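Local coordinates for protein (thiaminase I) (Bacillus subtilis, PDB 3THI) that degrades thiamin as a transferase, replacing its thiazole part with another nucleophile, at residues Q18-L22 with K33-T37; Q24-E29 with K280-V284; P46-D51 with N269-A273; L60-D65 with R93-Y98. All coordinates share one frame; numbering follows the deposited sequence.

Interactions 1 to 4 lie in one alpha/beta part of the fold, with helices packed on its strands. Interaction 1 and interaction 2 both use helix 14-28, their centres about 10 Å apart, and Leu34 of the first touches Trp25 and Leu281 of the second. Interaction 3 joins the loops beside strands 52-56 and 260-269, and its Pro46 touches Phe63 of interaction 4, although the centres of the two contacts are about 16 Å apart. Interactions 1 and 4 stand farthest apart, about 25 Å. Along the chain 18-22 pairs early with 33-37, whereas 24-29 and 46-51 reach forward to 280-284 and 269-273; this returning chain completes the lobe, with interaction 4 nested inside both loops.

Interaction 1. Residues Q18-L22 with K33-T37; sequences QAAVL and KLEFT
One face of the Phe36 ring is roofed by Gln18, while Val21 CB lies at its edge, in the ring plane. Gln18 CG sits 3.5 Å from the Phe36 ring centroid, a CH-pi contact made almost straight down the ring normal. With CG turned anti to the backbone N (chi1 171°) and the chain extended beyond it, the glutamine runs on over the ring, so that its amide stacks with the planes 14° apart and NE2 comes 3.5 Å from Phe36 CD1. The far end of the ring pushes up to the helix: Phe36 CZ is 3.8 Å from Val21 CG1, and CE1 approaches Leu22 CB. Val21 CG1 also meets Leu34 CD1 at 3.9 Å, the two side chains crossing at about a right angle. An alanine in place of Phe36 would probably open a gap beside Val21 and leave the Gln18 amide free to turn. Segment 18-22 of the helix runs nearly antiparallel to strand 33-36, at 164°. Strand 2-6, helix 14-28 and strand 33-36 form a beta-alpha-beta unit, in which Leu34 also packs on Leu3 and Val5 of the parallel neighbouring strand, and helix 288-295 flanks Val21.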
loop_
_atom_site.group_PDB
_atom_site.type_symbol
_atom_site.label_atom_id
_atom_site.label_comp_id
_atom_site.label_asym_id
_atom_site.label_seq_id
_atom_site.Cartn_x
_atom_site.Cartn_y
_atom_site.Cartn_z
ATOM N N GLN A 18 -8.771 -8.866 11.651
ATOM C CA GLN A 18 -9.555 -10.080 11.868
ATOM C C GLN A 18 -10.597 -9.831 12.960
ATOM O O GLN A 18 -11.785 -10.100 12.762
ATOM C CB GLN A 18 -8.652 -11.259 12.259
ATOM C CG GLN A 18 -9.409 -12.495 12.721
ATOM C CD GLN A 18 -8.554 -13.752 12.764
ATOM O OE1 GLN A 18 -7.444 -13.793 12.227
ATOM N NE2 GLN A 18 -9.084 -14.797 13.388
ATOM N N ALA A 19 -10.161 -9.273 14.089
ATOM C CA ALA A 19 -11.073 -8.993 15.189
ATOM C C ALA A 19 -12.140 -7.995 14.759
ATOM O O ALA A 19 -13.331 -8.197 15.025
ATOM C CB ALA A 19 -10.315 -8.470 16.384
ATOM N N ALA A 20 -11.720 -6.948 14.053
ATOM C CA ALA A 20 -12.643 -5.920 13.578
ATOM C C ALA A 20 -13.712 -6.555 12.693
ATOM O O ALA A 20 -14.915 -6.347 12.906
ATOM C CB ALA A 20 -11.880 -4.818 12.801
ATOM N N VAL A 21 -13.268 -7.369 11.735
ATOM C CA VAL A 21 -14.172 -8.043 10.816
ATOM C C VAL A 21 -15.158 -8.988 11.511
ATOM O O VAL A 21 -16.357 -8.965 11.218
ATOM C CB VAL A 21 -13.386 -8.792 9.731
ATOM C CG1 VAL A 21 -14.325 -9.631 8.870
ATOM C CG2 VAL A 21 -12.642 -7.791 8.869
ATOM N N LEU A 22 -14.655 -9.800 12.440
ATOM C CA LEU A 22 -15.494 -10.750 13.176
ATOM C C LEU A 22 -16.565 -10.017 13.970
ATOM O O LEU A 22 -17.746 -10.342 13.875
ATOM C CB LEU A 22 -14.650 -11.605 14.126
ATOM C CG LEU A 22 -15.392 -12.719 14.879
ATOM C CD1 LEU A 22 -15.782 -13.824 13.899
ATOM C CD2 LEU A 22 -14.509 -13.284 15.992
ATOM N N LYS A 33 -20.637 -18.337 10.460
ATOM C CA LYS A 33 -19.274 -18.453 10.941
ATOM C C LYS A 33 -18.235 -17.990 9.921
ATOM O O LYS A 33 -18.434 -18.119 8.710
ATOM C CB LYS A 33 -19.009 -19.906 11.363
ATOM C CG LYS A 33 -17.651 -20.147 11.998
ATOM C CD LYS A 33 -17.489 -21.590 12.472
ATOM C CE LYS A 33 -16.036 -21.858 12.902
ATOM N NZ LYS A 33 -15.806 -23.280 13.324
ATOM N N LEU A 34 -17.150 -17.407 10.425
ATOM C CA LEU A 34 -16.050 -16.944 9.586
ATOM C C LEU A 34 -14.830 -17.797 9.886
ATOM O O LEU A 34 -14.543 -18.078 11.049
ATOM C CB LEU A 34 -15.711 -15.473 9.876
ATOM C CG LEU A 34 -16.728 -14.389 9.506
ATOM C CD1 LEU A 34 -16.099 -13.006 9.663
ATOM C CD2 LEU A 34 -17.188 -14.581 8.066
ATOM N N GLU A 35 -14.162 -18.275 8.839
ATOM C CA GLU A 35 -12.945 -19.064 9.020
ATOM C C GLU A 35 -11.804 -18.302 8.364
ATOM O O GLU A 35 -11.595 -18.395 7.152
ATOM C CB GLU A 35 -13.066 -20.464 8.409
ATOM C CG GLU A 35 -11.825 -21.321 8.664
ATOM C CD GLU A 35 -11.947 -22.757 8.164
ATOM O OE1 GLU A 35 -13.029 -23.373 8.309
ATOM O OE2 GLU A 35 -10.937 -23.276 7.639
ATOM N N PHE A 36 -11.101 -17.509 9.166
ATOM C CA PHE A 36 -9.994 -16.713 8.661
ATOM C C PHE A 36 -8.848 -17.578 8.212
ATOM O O PHE A 36 -8.363 -18.442 8.944
ATOM C CB PHE A 36 -9.545 -15.695 9.691
ATOM C CG PHE A 36 -10.541 -14.597 9.916
ATOM C CD1 PHE A 36 -11.556 -14.744 10.852
ATOM C CD2 PHE A 36 -10.453 -13.402 9.192
ATOM C CE1 PHE A 36 -12.470 -13.721 11.076
ATOM C CE2 PHE A 36 -11.359 -12.369 9.401
ATOM C CZ PHE A 36 -12.373 -12.526 10.349
ATOM N N THR A 37 -8.444 -17.343 6.974
ATOM C CA THR A 37 -7.373 -18.082 6.333
ATOM C C THR A 37 -6.226 -17.145 6.001
ATOM O O THR A 37 -6.395 -15.934 5.970
ATOM C CB THR A 37 -7.893 -18.706 5.032
ATOM O OG1 THR A 37 -9.166 -19.319 5.285
ATOM C CG2 THR A 37 -6.924 -19.757 4.505
#

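Interaction 2. Residues Q24-E29 with K280-V284; sequences QWQRQE and KLANV
Trp25 and Leu281 make the central contact between these two helices. Leu281 CD1 rests over one face of the indole, 3.6 Å from Trp25 CE3, in a CH-pi contact displaced toward the rim of the six-membered ring. The opposite face is covered by Glu29 CB, from the same segment as the tryptophan, and Val284 CG2 comes in at the edge, in the ring plane. Val284 divides its two methyls: CG1 reaches Gln24 CB at 3.6 Å, and CG2 lies 3.4 Å from Gln28 NE2 as well as beside the indole.

Beyond the indole, Lys280 NZ donates to Glu29 OE2 at 2.7 Å, a salt bridge that uses the anti lone pair of the carboxylate oxygen. The lysine chain is extended beyond CG and reaches across to the residue that follows helix 14-28, whereas Glu29 folds back at chi2 (-67°) and meets it at about a right angle.

Behind this first shell, Trp25 NE1 is hydrogen-bonded to Val32 O, which helps fix the rotation of the indole. Trp25 O accepts from both Gln28 N and Glu29 N, keeping Glu29 close to the ring it covers. Leu3 and Leu34 pack on both Trp25 and Leu281, tying the pair to the strands beneath. The axes of segments 24-28 and 280-284 come within 10.1 Å and cross at 131°. This is helix-helix packing on one side of an alpha/beta lobe, consistent with the periplasmic binding protein clan, and it joins an early helix to one from late in the chain.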
loop_
_atom_site.group_PDB
_atom_site.type_symbol
_atom_site.label_atom_id
_atom_site.label_comp_id
_atom_site.label_asym_id
_atom_site.label_seq_id
_atom_site.Cartn_x
_atom_site.Cartn_y
_atom_site.Cartn_z
ATOM N N GLN A 24 -17.745 -6.867 13.586
ATOM C CA GLN A 24 -18.710 -6.219 12.699
ATOM C C GLN A 24 -19.605 -7.219 11.947
ATOM O O GLN A 24 -20.788 -6.943 11.716
ATOM C CB GLN A 24 -18.004 -5.279 11.725
ATOM C CG GLN A 24 -17.320 -4.117 12.408
ATOM C CD GLN A 24 -18.297 -3.189 13.087
ATOM O OE1 GLN A 24 -19.399 -2.963 12.598
ATOM N NE2 GLN A 24 -17.892 -2.632 14.219
ATOM N N TRP A 25 -19.052 -8.376 11.582
ATOM C CA TRP A 25 -19.829 -9.406 10.890
ATOM C C TRP A 25 -20.903 -9.975 11.825
ATOM O O TRP A 25 -22.066 -10.092 11.443
ATOM C CB TRP A 25 -18.925 -10.542 10.422
ATOM C CG TRP A 25 -19.657 -11.667 9.733
ATOM C CD1 TRP A 25 -19.703 -12.977 10.127
ATOM C CD2 TRP A 25 -20.387 -11.600 8.495
ATOM N NE1 TRP A 25 -20.400 -13.729 9.208
ATOM C CE2 TRP A 25 -20.831 -12.908 8.198
ATOM C CE3 TRP A 25 -20.709 -10.556 7.614
ATOM C CZ2 TRP A 25 -21.573 -13.207 7.051
ATOM C CZ3 TRP A 25 -21.452 -10.854 6.475
ATOM C CH2 TRP A 25 -21.875 -12.170 6.206
ATOM N N GLN A 26 -20.500 -10.324 13.048
ATOM C CA GLN A 26 -21.410 -10.873 14.058
ATOM C C GLN A 26 -22.584 -9.965 14.410
ATOM O O GLN A 26 -23.645 -10.444 14.809
ATOM C CB GLN A 26 -20.644 -11.212 15.339
ATOM C CG GLN A 26 -19.890 -12.528 15.277
ATOM C CD GLN A 26 -19.039 -12.780 16.513
ATOM O OE1 GLN A 26 -18.626 -11.839 17.207
ATOM N NE2 GLN A 26 -18.762 -14.055 16.790
ATOM N N ARG A 27 -22.398 -8.656 14.261
ATOM C CA ARG A 27 -23.450 -7.697 14.585
ATOM C C ARG A 27 -24.683 -7.805 13.681
ATOM O O ARG A 27 -25.812 -7.571 14.125
ATOM C CB ARG A 27 -22.887 -6.264 14.595
ATOM C CG ARG A 27 -21.852 -6.033 15.701
ATOM C CD ARG A 27 -21.520 -4.559 15.925
ATOM N NE ARG A 27 -20.441 -4.400 16.907
ATOM C CZ ARG A 27 -19.706 -3.296 17.060
ATOM N NH1 ARG A 27 -19.927 -2.229 16.302
ATOM N NH2 ARG A 27 -18.722 -3.269 17.953
ATOM N N GLN A 28 -24.467 -8.215 12.434
ATOM C CA GLN A 28 -25.551 -8.352 11.467
ATOM C C GLN A 28 -25.787 -9.785 11.004
ATOM O O GLN A 28 -26.875 -10.124 10.565
ATOM C CB GLN A 28 -25.328 -7.404 10.277
ATOM C CG GLN A 28 -23.857 -7.156 9.903
ATOM C CD GLN A 28 -23.487 -5.665 9.846
ATOM O OE1 GLN A 28 -23.424 -4.983 10.875
ATOM N NE2 GLN A 28 -23.220 -5.166 8.643
ATOM N N GLU A 29 -24.782 -10.637 11.176
ATOM C CA GLU A 29 -24.847 -12.051 10.782
ATOM C C GLU A 29 -24.182 -12.965 11.822
ATOM O O GLU A 29 -23.194 -13.643 11.522
ATOM C CB GLU A 29 -24.140 -12.232 9.442
ATOM C CG GLU A 29 -24.921 -11.712 8.263
ATOM C CD GLU A 29 -26.174 -12.523 8.013
ATOM O OE1 GLU A 29 -26.158 -13.737 8.307
ATOM O OE2 GLU A 29 -27.177 -11.951 7.530
ATOM N N LYS A 280 -22.067 -9.442 1.205
ATOM C CA LYS A 280 -22.416 -8.793 2.452
ATOM C C LYS A 280 -21.165 -8.697 3.334
ATOM O O LYS A 280 -20.894 -7.658 3.937
ATOM C CB LYS A 280 -23.530 -9.584 3.131
ATOM C CG LYS A 280 -24.345 -8.776 4.124
ATOM C CD LYS A 280 -25.443 -9.596 4.769
ATOM C CE LYS A 280 -26.274 -8.726 5.700
ATOM N NZ LYS A 280 -27.294 -9.515 6.453
ATOM N N LEU A 281 -20.393 -9.781 3.383
ATOM C CA LEU A 281 -19.154 -9.830 4.156
ATOM C C LEU A 281 -18.106 -8.881 3.573
ATOM O O LEU A 281 -17.434 -8.158 4.309
ATOM C CB LEU A 281 -18.609 -11.265 4.189
ATOM C CG LEU A 281 -17.275 -11.475 4.911
ATOM C CD1 LEU A 281 -17.375 -11.067 6.380
ATOM C CD2 LEU A 281 -16.861 -12.915 4.783
ATOM N N ALA A 282 -17.952 -8.898 2.251
ATOM C CA ALA A 282 -17.003 -8.008 1.584
ATOM C C ALA A 282 -17.295 -6.556 1.982
ATOM O O ALA A 282 -16.394 -5.789 2.299
ATOM C CB ALA A 282 -17.111 -8.173 0.068
ATOM N N ASN A 283 -18.574 -6.199 1.993
ATOM C CA ASN A 283 -18.991 -4.857 2.366
ATOM C C ASN A 283 -18.656 -4.519 3.809
ATOM O O ASN A 283 -18.192 -3.412 4.095
ATOM C CB ASN A 283 -20.478 -4.668 2.096
ATOM C CG ASN A 283 -20.737 -4.116 0.713
ATOM O OD1 ASN A 283 -20.435 -2.953 0.432
ATOM N ND2 ASN A 283 -21.260 -4.951 -0.169
ATOM N N VAL A 284 -18.904 -5.467 4.713
ATOM C CA VAL A 284 -18.596 -5.289 6.132
ATOM C C VAL A 284 -17.084 -5.077 6.260
ATOM O O VAL A 284 -16.635 -4.117 6.874
ATOM C CB VAL A 284 -19.028 -6.530 6.979
ATOM C CG1 VAL A 284 -18.412 -6.468 8.367
ATOM C CG2 VAL A 284 -20.552 -6.598 7.100
#

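Interaction 3. Residues P46-D51 with N269-A273; sequences PPDDLD and NSKTA
Backbone and amide hydrogen bonds centre on Asn269, whose side chain reaches into the turn of 46-51. Asn269 N gives a nearly straight bond to Asp51 O, 2.9 Å and 173° at the hydrogen. Asn269 ND2 donates to Leu50 O at 2.8 Å, with that oxygen close to the amide plane, and stands 2.7 Å from Pro47 O. CG lies anti to the backbone N of Asn269 (chi1 -159°), which carries the amide across to these carbonyls. On its other side OD1 accepts from Lys271 N, so both ends of the buried amide are engaged.

The second group of bonds belongs to Asp51 and Thr272. Thr272 OG1 donates to Asp51 OD1 at 3.0 Å, arriving from above the carboxylate plane, and a water bridges the same oxygen to Ala273 N. Asp51 OD2 has another partner, Lys4 N of strand 2-6, so the carboxylate links this loop contact to a strand.

Contacts without a polar bond are slight. Lys271 CB comes within 4.1 Å of Asp48 O. The opposite charges of these two residues do not meet, as Asp48 OD2 and Lys271 NZ remain 4.6 Å apart.

Pro47-Leu50 and Asn269-Thr272 are both type I beta turns, the latter also containing an Asx turn at Asn269. Together they join loops beside the antiparallel strands 52-56 and 260-269.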
loop_
_atom_site.group_PDB
_atom_site.type_symbol
_atom_site.label_atom_id
_atom_site.label_comp_id
_atom_site.label_asym_id
_atom_site.label_seq_id
_atom_site.Cartn_x
_atom_site.Cartn_y
_atom_site.Cartn_z
ATOM N N PRO A 46 -6.577 -17.050 -5.850
ATOM C CA PRO A 46 -7.667 -17.393 -4.935
ATOM C C PRO A 46 -8.039 -18.870 -4.925
ATOM O O PRO A 46 -8.308 -19.448 -5.981
ATOM C CB PRO A 46 -8.828 -16.565 -5.480
ATOM C CG PRO A 46 -8.141 -15.381 -6.085
ATOM C CD PRO A 46 -7.014 -16.044 -6.826
ATOM N N PRO A 47 -7.977 -19.520 -3.742
ATOM C CA PRO A 47 -8.343 -20.939 -3.654
ATOM C C PRO A 47 -9.857 -21.038 -3.900
ATOM O O PRO A 47 -10.610 -20.133 -3.536
ATOM C CB PRO A 47 -8.000 -21.289 -2.195
ATOM C CG PRO A 47 -6.868 -20.376 -1.876
ATOM C CD PRO A 47 -7.338 -19.068 -2.495
ATOM N N ASP A 48 -10.299 -22.121 -4.528
ATOM C CA ASP A 48 -11.716 -22.318 -4.813
ATOM C C ASP A 48 -12.622 -22.169 -3.585
ATOM O O ASP A 48 -13.768 -21.719 -3.699
ATOM C CB ASP A 48 -11.942 -23.703 -5.430
ATOM C CG ASP A 48 -11.411 -23.818 -6.853
ATOM O OD1 ASP A 48 -10.495 -23.055 -7.241
ATOM O OD2 ASP A 48 -11.922 -24.699 -7.578
ATOM N N ASP A 49 -12.110 -22.546 -2.418
ATOM C CA ASP A 49 -12.898 -22.468 -1.192
ATOM C C ASP A 49 -12.716 -21.207 -0.338
ATOM O O ASP A 49 -13.236 -21.119 0.771
ATOM C CB ASP A 49 -12.754 -23.755 -0.361
ATOM C CG ASP A 49 -11.311 -24.103 -0.025
ATOM O OD1 ASP A 49 -10.376 -23.361 -0.407
ATOM O OD2 ASP A 49 -11.113 -25.145 0.634
ATOM N N LEU A 50 -11.964 -20.242 -0.857
ATOM C CA LEU A 50 -11.764 -18.972 -0.170
ATOM C C LEU A 50 -12.849 -18.060 -0.736
ATOM O O LEU A 50 -12.773 -17.627 -1.894
ATOM C CB LEU A 50 -10.388 -18.396 -0.466
ATOM C CG LEU A 50 -10.038 -17.116 0.294
ATOM C CD1 LEU A 50 -10.115 -17.357 1.800
ATOM C CD2 LEU A 50 -8.638 -16.680 -0.102
ATOM N N ASP A 51 -13.865 -17.800 0.083
ATOM C CA ASP A 51 -15.015 -16.995 -0.315
ATOM C C ASP A 51 -14.807 -15.504 -0.480
ATOM O O ASP A 51 -15.294 -14.920 -1.438
ATOM C CB ASP A 51 -16.168 -17.241 0.652
ATOM C CG ASP A 51 -16.553 -18.692 0.723
ATOM O OD1 ASP A 51 -16.796 -19.294 -0.347
ATOM O OD2 ASP A 51 -16.581 -19.235 1.848
ATOM N N ASN A 269 -15.018 -14.624 -4.337
ATOM C CA ASN A 269 -14.710 -15.730 -5.228
ATOM C C ASN A 269 -15.897 -16.015 -6.140
ATOM O O ASN A 269 -17.024 -16.106 -5.675
ATOM C CB ASN A 269 -14.391 -16.972 -4.399
ATOM C CG ASN A 269 -13.585 -17.992 -5.166
ATOM O OD1 ASN A 269 -13.889 -18.303 -6.317
ATOM N ND2 ASN A 269 -12.543 -18.510 -4.536
ATOM N N SER A 270 -15.648 -16.176 -7.437
ATOM C CA SER A 270 -16.736 -16.463 -8.372
ATOM C C SER A 270 -17.349 -17.822 -8.091
ATOM O O SER A 270 -18.485 -18.078 -8.465
ATOM C CB SER A 270 -16.259 -16.402 -9.832
ATOM O OG SER A 270 -15.304 -17.407 -10.115
ATOM N N LYS A 271 -16.594 -18.678 -7.413
ATOM C CA LYS A 271 -17.051 -20.020 -7.090
ATOM C C LYS A 271 -17.749 -20.121 -5.738
ATOM O O LYS A 271 -18.228 -21.192 -5.373
ATOM C CB LYS A 271 -15.879 -21.003 -7.138
ATOM C CG LYS A 271 -15.088 -20.979 -8.444
ATOM C CD LYS A 271 -15.960 -21.283 -9.674
ATOM C CE LYS A 271 -15.134 -21.295 -10.976
ATOM N NZ LYS A 271 -14.027 -22.309 -10.945
ATOM N N THR A 272 -17.844 -19.011 -5.007
ATOM C CA THR A 272 -18.489 -19.035 -3.695
ATOM C C THR A 272 -19.889 -19.629 -3.757
ATOM O O THR A 272 -20.630 -19.396 -4.711
ATOM C CB THR A 272 -18.562 -17.625 -3.035
ATOM O OG1 THR A 272 -19.050 -17.760 -1.692
ATOM C CG2 THR A 272 -19.496 -16.683 -3.810
ATOM N N ALA A 273 -20.213 -20.458 -2.768
ATOM C CA ALA A 273 -21.523 -21.090 -2.691
ATOM C C ALA A 273 -22.529 -20.115 -2.084
ATOM O O ALA A 273 -23.735 -20.322 -2.170
ATOM C CB ALA A 273 -21.443 -22.384 -1.860
HETATM O O HOH W 1 -18.360 -21.214 -0.771
#

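Interaction 4. Residues L60-D65 with R93-Y98; sequences LSHFVD and RNGEVY
Helix 60-65 faces a hairpin whose type I' turn, Arg93 to Glu96, is closed by backbone bonds both ways between its end residues. Arg93 stretches from the hairpin across the helix to Asp65 and grips it side-on. Arg93 NH2 donates to Asp65 OD2 at 2.7 Å, nearly straight at 168° and in the guanidinium plane, while NE donates to OD1 at 2.9 Å from above the carboxylate plane. The two flat groups are turned 30° against each other, which goes with the less straight NE bond. Ser61 CB lies over one face of the guanidinium, 3.6 Å from Arg93 CZ. The third nitrogen, NH1, makes a salt bridge with Asp176, so the arginine serves two carboxylates. A leucine in place of Arg93 would probably leave Asp65 and Asp176 without their shared positive partner.

A beta hairpin formed by strands 92-93 and 96-112 thus packs on the short helix, with strand 69-70 beside them: its Leu69 touches Leu60, Val64 and Tyr98. Val64 fills the middle of the contact. Its CG2 lies over the Tyr98 ring, 3.5 Å from CG, in a CH-pi contact offset toward the rim. Val64 CG1, set opposite the backbone N (chi1 170°), also touches this ring, 3.8 Å from Tyr98 CE2, and meets Asn94 ND2 and the aliphatic part of Arg93 at CG. Leu60 CD1 adds a looser touch at Tyr98 CB, 4.2 Å away.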
loop_
_atom_site.group_PDB
_atom_site.type_symbol
_atom_site.label_atom_id
_atom_site.label_comp_id
_atom_site.label_asym_id
_atom_site.label_seq_id
_atom_site.Cartn_x
_atom_site.Cartn_y
_atom_site.Cartn_z
ATOM N N LEU A 60 -5.342 -7.373 -9.522
ATOM C CA LEU A 60 -6.766 -7.325 -9.898
ATOM C C LEU A 60 -7.077 -7.769 -11.325
ATOM O O LEU A 60 -7.939 -8.622 -11.526
ATOM C CB LEU A 60 -7.361 -5.932 -9.663
ATOM C CG LEU A 60 -8.876 -5.859 -9.863
ATOM C CD1 LEU A 60 -9.555 -6.788 -8.857
ATOM C CD2 LEU A 60 -9.379 -4.433 -9.713
ATOM N N SER A 61 -6.385 -7.182 -12.301
ATOM C CA SER A 61 -6.585 -7.507 -13.717
ATOM C C SER A 61 -6.426 -8.996 -14.011
ATOM O O SER A 61 -7.242 -9.588 -14.717
ATOM C CB SER A 61 -5.642 -6.680 -14.585
ATOM O OG SER A 61 -5.910 -5.298 -14.420
ATOM N N HIS A 62 -5.393 -9.598 -13.432
ATOM C CA HIS A 62 -5.141 -11.022 -13.583
ATOM C C HIS A 62 -6.298 -11.847 -12.993
ATOM O O HIS A 62 -6.838 -12.728 -13.657
ATOM C CB HIS A 62 -3.832 -11.398 -12.879
ATOM C CG HIS A 62 -3.609 -12.875 -12.774
ATOM N ND1 HIS A 62 -3.245 -13.493 -11.597
ATOM C CD2 HIS A 62 -3.753 -13.863 -13.687
ATOM C CE1 HIS A 62 -3.183 -14.798 -11.789
ATOM N NE2 HIS A 62 -3.488 -15.047 -13.049
ATOM N N PHE A 63 -6.663 -11.576 -11.743
ATOM C CA PHE A 63 -7.752 -12.308 -11.089
ATOM C C PHE A 63 -9.061 -12.189 -11.854
ATOM O O PHE A 63 -9.801 -13.160 -11.986
ATOM C CB PHE A 63 -7.964 -11.831 -9.647
ATOM C CG PHE A 63 -6.823 -12.155 -8.718
ATOM C CD1 PHE A 63 -5.937 -13.192 -9.004
ATOM C CD2 PHE A 63 -6.642 -11.425 -7.541
ATOM C CE1 PHE A 63 -4.885 -13.491 -8.132
ATOM C CE2 PHE A 63 -5.593 -11.719 -6.667
ATOM C CZ PHE A 63 -4.715 -12.756 -6.962
ATOM N N VAL A 64 -9.346 -10.992 -12.356
ATOM C CA VAL A 64 -10.569 -10.761 -13.111
ATOM C C VAL A 64 -10.593 -11.528 -14.432
ATOM O O VAL A 64 -11.525 -12.288 -14.701
ATOM C CB VAL A 64 -10.781 -9.266 -13.395
ATOM C CG1 VAL A 64 -11.921 -9.076 -14.396
ATOM C CG2 VAL A 64 -11.083 -8.530 -12.101
ATOM N N ASP A 65 -9.559 -11.332 -15.247
ATOM C CA ASP A 65 -9.486 -11.993 -16.546
ATOM C C ASP A 65 -9.434 -13.510 -16.439
ATOM O O ASP A 65 -9.820 -14.208 -17.375
ATOM C CB ASP A 65 -8.287 -11.484 -17.352
ATOM C CG ASP A 65 -8.400 -10.016 -17.728
ATOM O OD1 ASP A 65 -9.445 -9.372 -17.471
ATOM O OD2 ASP A 65 -7.425 -9.502 -18.303
ATOM N N ARG A 93 -13.090 -3.162 -13.830
ATOM C CA ARG A 93 -12.533 -3.846 -14.995
ATOM C C ARG A 93 -13.686 -4.413 -15.814
ATOM O O ARG A 93 -14.625 -4.994 -15.264
ATOM C CB ARG A 93 -11.571 -4.973 -14.583
ATOM C CG ARG A 93 -10.860 -5.640 -15.762
ATOM C CD ARG A 93 -9.504 -6.191 -15.339
ATOM N NE ARG A 93 -8.731 -6.807 -16.425
ATOM C CZ ARG A 93 -7.991 -6.143 -17.313
ATOM N NH1 ARG A 93 -7.923 -4.820 -17.283
ATOM N NH2 ARG A 93 -7.220 -6.806 -18.160
ATOM N N ASN A 94 -13.630 -4.215 -17.130
ATOM C CA ASN A 94 -14.681 -4.708 -18.027
ATOM C C ASN A 94 -16.023 -4.050 -17.699
ATOM O O ASN A 94 -17.080 -4.672 -17.830
ATOM C CB ASN A 94 -14.801 -6.239 -17.928
ATOM C CG ASN A 94 -13.503 -6.949 -18.288
ATOM O OD1 ASN A 94 -12.669 -6.401 -18.997
ATOM N ND2 ASN A 94 -13.324 -8.166 -17.784
ATOM N N GLY A 95 -15.959 -2.791 -17.265
ATOM C CA GLY A 95 -17.149 -2.042 -16.907
ATOM C C GLY A 95 -17.775 -2.462 -15.587
ATOM O O GLY A 95 -18.866 -2.004 -15.254
ATOM N N GLU A 96 -17.076 -3.292 -14.811
ATOM C CA GLU A 96 -17.607 -3.769 -13.537
ATOM C C GLU A 96 -16.683 -3.537 -12.335
ATOM O O GLU A 96 -15.452 -3.547 -12.466
ATOM C CB GLU A 96 -17.908 -5.270 -13.630
ATOM C CG GLU A 96 -18.815 -5.668 -14.772
ATOM C CD GLU A 96 -19.123 -7.151 -14.777
ATOM O OE1 GLU A 96 -18.244 -7.940 -15.174
ATOM O OE2 GLU A 96 -20.244 -7.536 -14.381
ATOM N N VAL A 97 -17.288 -3.304 -11.170
ATOM C CA VAL A 97 -16.529 -3.132 -9.930
ATOM C C VAL A 97 -16.214 -4.564 -9.479
ATOM O O VAL A 97 -17.112 -5.395 -9.382
ATOM C CB VAL A 97 -17.362 -2.423 -8.846
ATOM C CG1 VAL A 97 -16.588 -2.367 -7.534
ATOM C CG2 VAL A 97 -17.737 -1.030 -9.305
ATOM N N TYR A 98 -14.937 -4.871 -9.278
ATOM C CA TYR A 98 -14.550 -6.220 -8.876
ATOM C C TYR A 98 -13.971 -6.341 -7.468
ATOM O O TYR A 98 -13.588 -7.429 -7.044
ATOM C CB TYR A 98 -13.587 -6.818 -9.909
ATOM C CG TYR A 98 -14.293 -7.593 -10.999
ATOM C CD1 TYR A 98 -14.653 -8.928 -10.805
ATOM C CD2 TYR A 98 -14.606 -6.999 -12.219
ATOM C CE1 TYR A 98 -15.306 -9.650 -11.791
ATOM C CE2 TYR A 98 -15.261 -7.719 -13.223
ATOM C CZ TYR A 98 -15.608 -9.045 -12.996
ATOM O OH TYR A 98 -16.262 -9.772 -13.968
#